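Local coordinates for protein 1-Cys peroxiredoxin (Vibrio vulnificus MO6-24/O, PDB 5K2I) that probably reduces hydrogen peroxide as a 1-Cys peroxiredoxin of the thioredoxin clan and has been linked to the scavenging of peroxides and nitric oxide, at residues Phe30-Phe44 with Val68-Met82. Residues are numbered along the deposited sequence; the frame is centred on the assembly and turned at random.
Sequences FAGKKVVLFAVPGAF and VDLIASVSVNDAFVM
Strands 34-40 and 70-75 pair in parallel near the centre of the chain, their axes 21° apart. Val-36 N and Phe-38 N donate to Leu-70 O and Ala-72 O, and Ala-72 N and Val-74 N to Val-36 O and Phe-38 O; Val-74 N lies 2.9 Å from Phe-38 O. Before the ladder, Asp-69 holds the backbone of Lys-34 at two points: its N donates to Lys-34 O, while the anti lone pair of OD2 takes Lys-34 N at 2.9 Å. Lys-34 NZ forms a salt bridge with Asp-130, at the end of the antiparallel neighbour 120-130. On one face, Leu-37 CD1 rests on Ala-72 CB and Val-74 CG1; Val-74 CG1 also meets Ala-39 CB, 3.7 Å away. On the other, Phe-38 holds its CG between backbone N and carbonyl carbon (chi1 64°), which swings the ring across to Ser-73, whose CA lies over one ring face, a CH-pi contact 4.2 Å from the centroid, with Ile-71 CG2 at the ring edge. Helix 53-65 connects the strands as a beta-alpha-beta crossover of the thioredoxin-like fold and packs against this second face, where Tyr-56 stacks on Phe-38. A water joins Phe-38 O, Val-74 O and Ser-73 OG. Past the strands, Asn-77 OD1 accepts from Ala-43 N, 2.8 Å away and above the carbonyl plane, and from Ser-75 OG, nearer that plane, tying the loop after strand 34-40 to the turn into helix 79-88. Ala-43 CB nestles against Val-81 CG1, 3.7 Å away, and Met-82 SD.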
# COMPACT_ATOMS: atom_id res chain seq x y z
N PHE A 30 17.76 18.71 15.92
CA PHE A 30 17.21 19.44 14.78
C PHE A 30 17.25 20.97 14.96
O PHE A 30 16.81 21.72 14.08
CB PHE A 30 15.76 18.99 14.52
CG PHE A 30 15.60 17.51 14.18
CD1 PHE A 30 16.67 16.75 13.73
CD2 PHE A 30 14.36 16.90 14.31
CE1 PHE A 30 16.51 15.41 13.41
CE2 PHE A 30 14.19 15.55 14.00
CZ PHE A 30 15.26 14.80 13.55
N ALA A 31 17.80 21.43 16.08
CA ALA A 31 17.88 22.87 16.34
C ALA A 31 18.72 23.57 15.27
O ALA A 31 19.79 23.08 14.90
CB ALA A 31 18.47 23.13 17.72
N GLY A 32 18.23 24.72 14.81
CA GLY A 32 18.98 25.54 13.87
C GLY A 32 19.12 24.96 12.48
O GLY A 32 19.93 25.43 11.69
N LYS A 33 18.32 23.94 12.18
CA LYS A 33 18.41 23.24 10.90
C LYS A 33 17.07 23.14 10.22
O LYS A 33 16.01 23.15 10.87
CB LYS A 33 18.96 21.82 11.09
CG LYS A 33 20.39 21.73 11.61
CD LYS A 33 20.74 20.29 11.92
CE LYS A 33 21.97 20.18 12.80
NZ LYS A 33 23.21 20.23 11.99
N LYS A 34 17.11 23.07 8.89
CA LYS A 34 15.98 22.61 8.10
C LYS A 34 16.17 21.11 7.89
O LYS A 34 17.17 20.65 7.31
CB LYS A 34 15.88 23.34 6.77
CG LYS A 34 14.62 22.94 6.00
CD LYS A 34 14.57 23.57 4.61
CE LYS A 34 14.43 25.08 4.65
NZ LYS A 34 13.14 25.51 5.25
N VAL A 35 15.22 20.34 8.39
CA VAL A 35 15.32 18.89 8.43
C VAL A 35 14.18 18.25 7.68
O VAL A 35 13.04 18.68 7.79
CB VAL A 35 15.30 18.39 9.90
CG1 VAL A 35 15.30 16.87 9.97
CG2 VAL A 35 16.47 18.96 10.66
N VAL A 36 14.50 17.25 6.87
CA VAL A 36 13.47 16.41 6.28
C VAL A 36 13.46 15.10 7.06
O VAL A 36 14.50 14.45 7.19
CB VAL A 36 13.72 16.16 4.79
CG1 VAL A 36 12.81 15.04 4.28
CG2 VAL A 36 13.49 17.45 4.02
N LEU A 37 12.31 14.75 7.63
CA LEU A 37 12.15 13.51 8.39
C LEU A 37 11.06 12.68 7.74
O LEU A 37 9.98 13.20 7.47
CB LEU A 37 11.78 13.82 9.84
CG LEU A 37 11.48 12.66 10.79
CD1 LEU A 37 12.76 11.90 11.07
CD2 LEU A 37 10.88 13.18 12.09
N PHE A 38 11.33 11.41 7.49
CA PHE A 38 10.28 10.55 6.95
C PHE A 38 10.22 9.25 7.73
O PHE A 38 11.24 8.76 8.25
CB PHE A 38 10.47 10.28 5.43
CG PHE A 38 11.72 9.51 5.10
CD1 PHE A 38 12.92 10.17 4.95
CD2 PHE A 38 11.69 8.13 4.97
CE1 PHE A 38 14.08 9.47 4.65
CE2 PHE A 38 12.83 7.43 4.68
CZ PHE A 38 14.03 8.09 4.52
N ALA A 39 9.01 8.72 7.85
CA ALA A 39 8.76 7.52 8.63
C ALA A 39 8.20 6.39 7.78
O ALA A 39 7.52 6.62 6.78
CB ALA A 39 7.79 7.83 9.77
N VAL A 40 8.48 5.17 8.24
CA VAL A 40 7.97 3.94 7.64
C VAL A 40 7.43 3.05 8.74
O VAL A 40 7.74 3.26 9.92
CB VAL A 40 9.06 3.19 6.84
CG1 VAL A 40 9.51 4.02 5.65
CG2 VAL A 40 10.24 2.81 7.76
N PRO A 41 6.61 2.04 8.38
CA PRO A 41 6.11 1.13 9.41
C PRO A 41 7.17 0.18 9.93
O PRO A 41 7.00 -0.40 11.00
CB PRO A 41 5.02 0.34 8.68
CG PRO A 41 4.66 1.18 7.48
CD PRO A 41 5.96 1.82 7.08
N GLY A 42 8.26 0.03 9.18
CA GLY A 42 9.33 -0.81 9.66
C GLY A 42 10.52 -0.81 8.73
O GLY A 42 10.36 -0.76 7.50
N ALA A 43 11.71 -0.85 9.31
CA ALA A 43 12.91 -1.12 8.52
C ALA A 43 12.71 -2.43 7.76
O ALA A 43 12.11 -3.36 8.27
CB ALA A 43 14.14 -1.20 9.42
N PHE A 44 13.22 -2.46 6.53
CA PHE A 44 13.16 -3.63 5.63
C PHE A 44 11.75 -3.96 5.12
O PHE A 44 11.59 -4.94 4.38
CB PHE A 44 13.78 -4.88 6.29
CG PHE A 44 15.26 -4.77 6.56
CD1 PHE A 44 16.19 -4.99 5.54
CD2 PHE A 44 15.74 -4.46 7.83
CE1 PHE A 44 17.56 -4.90 5.79
CE2 PHE A 44 17.11 -4.38 8.08
CZ PHE A 44 18.02 -4.60 7.06
N VAL A 68 18.04 21.99 2.64
CA VAL A 68 17.88 20.99 3.68
C VAL A 68 19.24 20.66 4.29
O VAL A 68 20.19 20.37 3.56
CB VAL A 68 17.19 19.72 3.13
CG1 VAL A 68 17.18 18.60 4.18
CG2 VAL A 68 15.77 20.05 2.69
N ASP A 69 19.35 20.72 5.61
CA ASP A 69 20.61 20.46 6.29
C ASP A 69 20.79 19.00 6.64
O ASP A 69 21.91 18.50 6.75
CB ASP A 69 20.71 21.28 7.58
CG ASP A 69 20.68 22.77 7.32
OD1 ASP A 69 21.62 23.26 6.66
OD2 ASP A 69 19.72 23.45 7.76
N LEU A 70 19.68 18.32 6.85
CA LEU A 70 19.69 16.98 7.40
C LEU A 70 18.48 16.23 6.90
O LEU A 70 17.37 16.76 6.94
CB LEU A 70 19.69 17.04 8.93
CG LEU A 70 19.72 15.74 9.69
CD1 LEU A 70 21.04 15.02 9.42
CD2 LEU A 70 19.56 16.03 11.19
N ILE A 71 18.69 15.01 6.41
CA ILE A 71 17.61 14.10 6.04
C ILE A 71 17.67 12.92 6.97
O ILE A 71 18.72 12.31 7.12
CB ILE A 71 17.74 13.60 4.59
CG1 ILE A 71 17.87 14.77 3.63
CG2 ILE A 71 16.56 12.69 4.23
CD1 ILE A 71 18.25 14.35 2.21
N ALA A 72 16.54 12.57 7.60
CA ALA A 72 16.52 11.52 8.60
C ALA A 72 15.36 10.57 8.36
O ALA A 72 14.27 10.97 7.95
CB ALA A 72 16.44 12.11 10.01
N SER A 73 15.64 9.30 8.62
CA SER A 73 14.69 8.21 8.54
C SER A 73 14.36 7.75 9.94
O SER A 73 15.26 7.45 10.72
CB SER A 73 15.31 7.07 7.72
OG SER A 73 14.53 5.89 7.79
N VAL A 74 13.07 7.69 10.28
CA VAL A 74 12.65 7.16 11.57
C VAL A 74 11.67 5.99 11.40
O VAL A 74 10.92 5.90 10.42
CB VAL A 74 12.02 8.27 12.46
CG1 VAL A 74 10.72 8.82 11.84
CG2 VAL A 74 11.78 7.79 13.89
N SER A 75 11.71 5.07 12.36
CA SER A 75 10.81 3.93 12.38
C SER A 75 10.69 3.43 13.82
O SER A 75 11.59 3.67 14.64
CB SER A 75 11.30 2.81 11.46
OG SER A 75 10.33 1.78 11.36
N VAL A 76 9.60 2.74 14.11
CA VAL A 76 9.47 2.00 15.35
C VAL A 76 10.23 0.69 15.15
O VAL A 76 9.67 -0.34 14.74
CB VAL A 76 8.00 1.76 15.75
CG1 VAL A 76 7.94 1.04 17.09
CG2 VAL A 76 7.26 3.09 15.83
N ASN A 77 11.53 0.80 15.38
CA ASN A 77 12.52 -0.27 15.33
C ASN A 77 13.59 0.12 16.32
O ASN A 77 13.70 1.30 16.67
CB ASN A 77 13.16 -0.44 13.95
CG ASN A 77 12.25 -1.12 12.94
OD1 ASN A 77 11.66 -0.45 12.09
ND2 ASN A 77 12.15 -2.44 13.01
N ASP A 78 14.42 -0.83 16.73
CA ASP A 78 15.56 -0.49 17.57
C ASP A 78 16.73 -0.01 16.73
O ASP A 78 16.75 -0.17 15.50
CB ASP A 78 15.99 -1.68 18.42
CG ASP A 78 16.42 -2.83 17.57
OD1 ASP A 78 17.59 -2.79 17.11
OD2 ASP A 78 15.60 -3.75 17.35
N ALA A 79 17.72 0.58 17.41
CA ALA A 79 18.84 1.20 16.74
C ALA A 79 19.74 0.21 15.99
O ALA A 79 20.38 0.60 15.02
CB ALA A 79 19.66 2.01 17.76
N PHE A 80 19.80 -1.05 16.43
CA PHE A 80 20.62 -2.02 15.68
C PHE A 80 19.99 -2.33 14.33
O PHE A 80 20.67 -2.37 13.30
CB PHE A 80 20.83 -3.32 16.46
CG PHE A 80 21.58 -3.13 17.75
CD1 PHE A 80 22.92 -2.79 17.75
CD2 PHE A 80 20.93 -3.27 18.97
CE1 PHE A 80 23.61 -2.61 18.94
CE2 PHE A 80 21.61 -3.09 20.17
CZ PHE A 80 22.96 -2.75 20.15
N VAL A 81 18.68 -2.54 14.32
CA VAL A 81 17.98 -2.81 13.07
C VAL A 81 18.04 -1.59 12.15
O VAL A 81 18.25 -1.74 10.94
CB VAL A 81 16.52 -3.22 13.33
CG1 VAL A 81 15.74 -3.29 12.02
CG2 VAL A 81 16.49 -4.56 14.04
N MET A 82 17.91 -0.38 12.69
CA MET A 82 17.98 0.81 11.84
C MET A 82 19.36 1.00 11.21
O MET A 82 19.47 1.38 10.04
CB MET A 82 17.58 2.08 12.62
CG MET A 82 16.10 2.14 13.01
SD MET A 82 14.97 2.09 11.59
CE MET A 82 15.19 3.73 10.92
O HOH W 1 11.97 6.03 7.63
O HOH W 2 7.40 2.09 12.36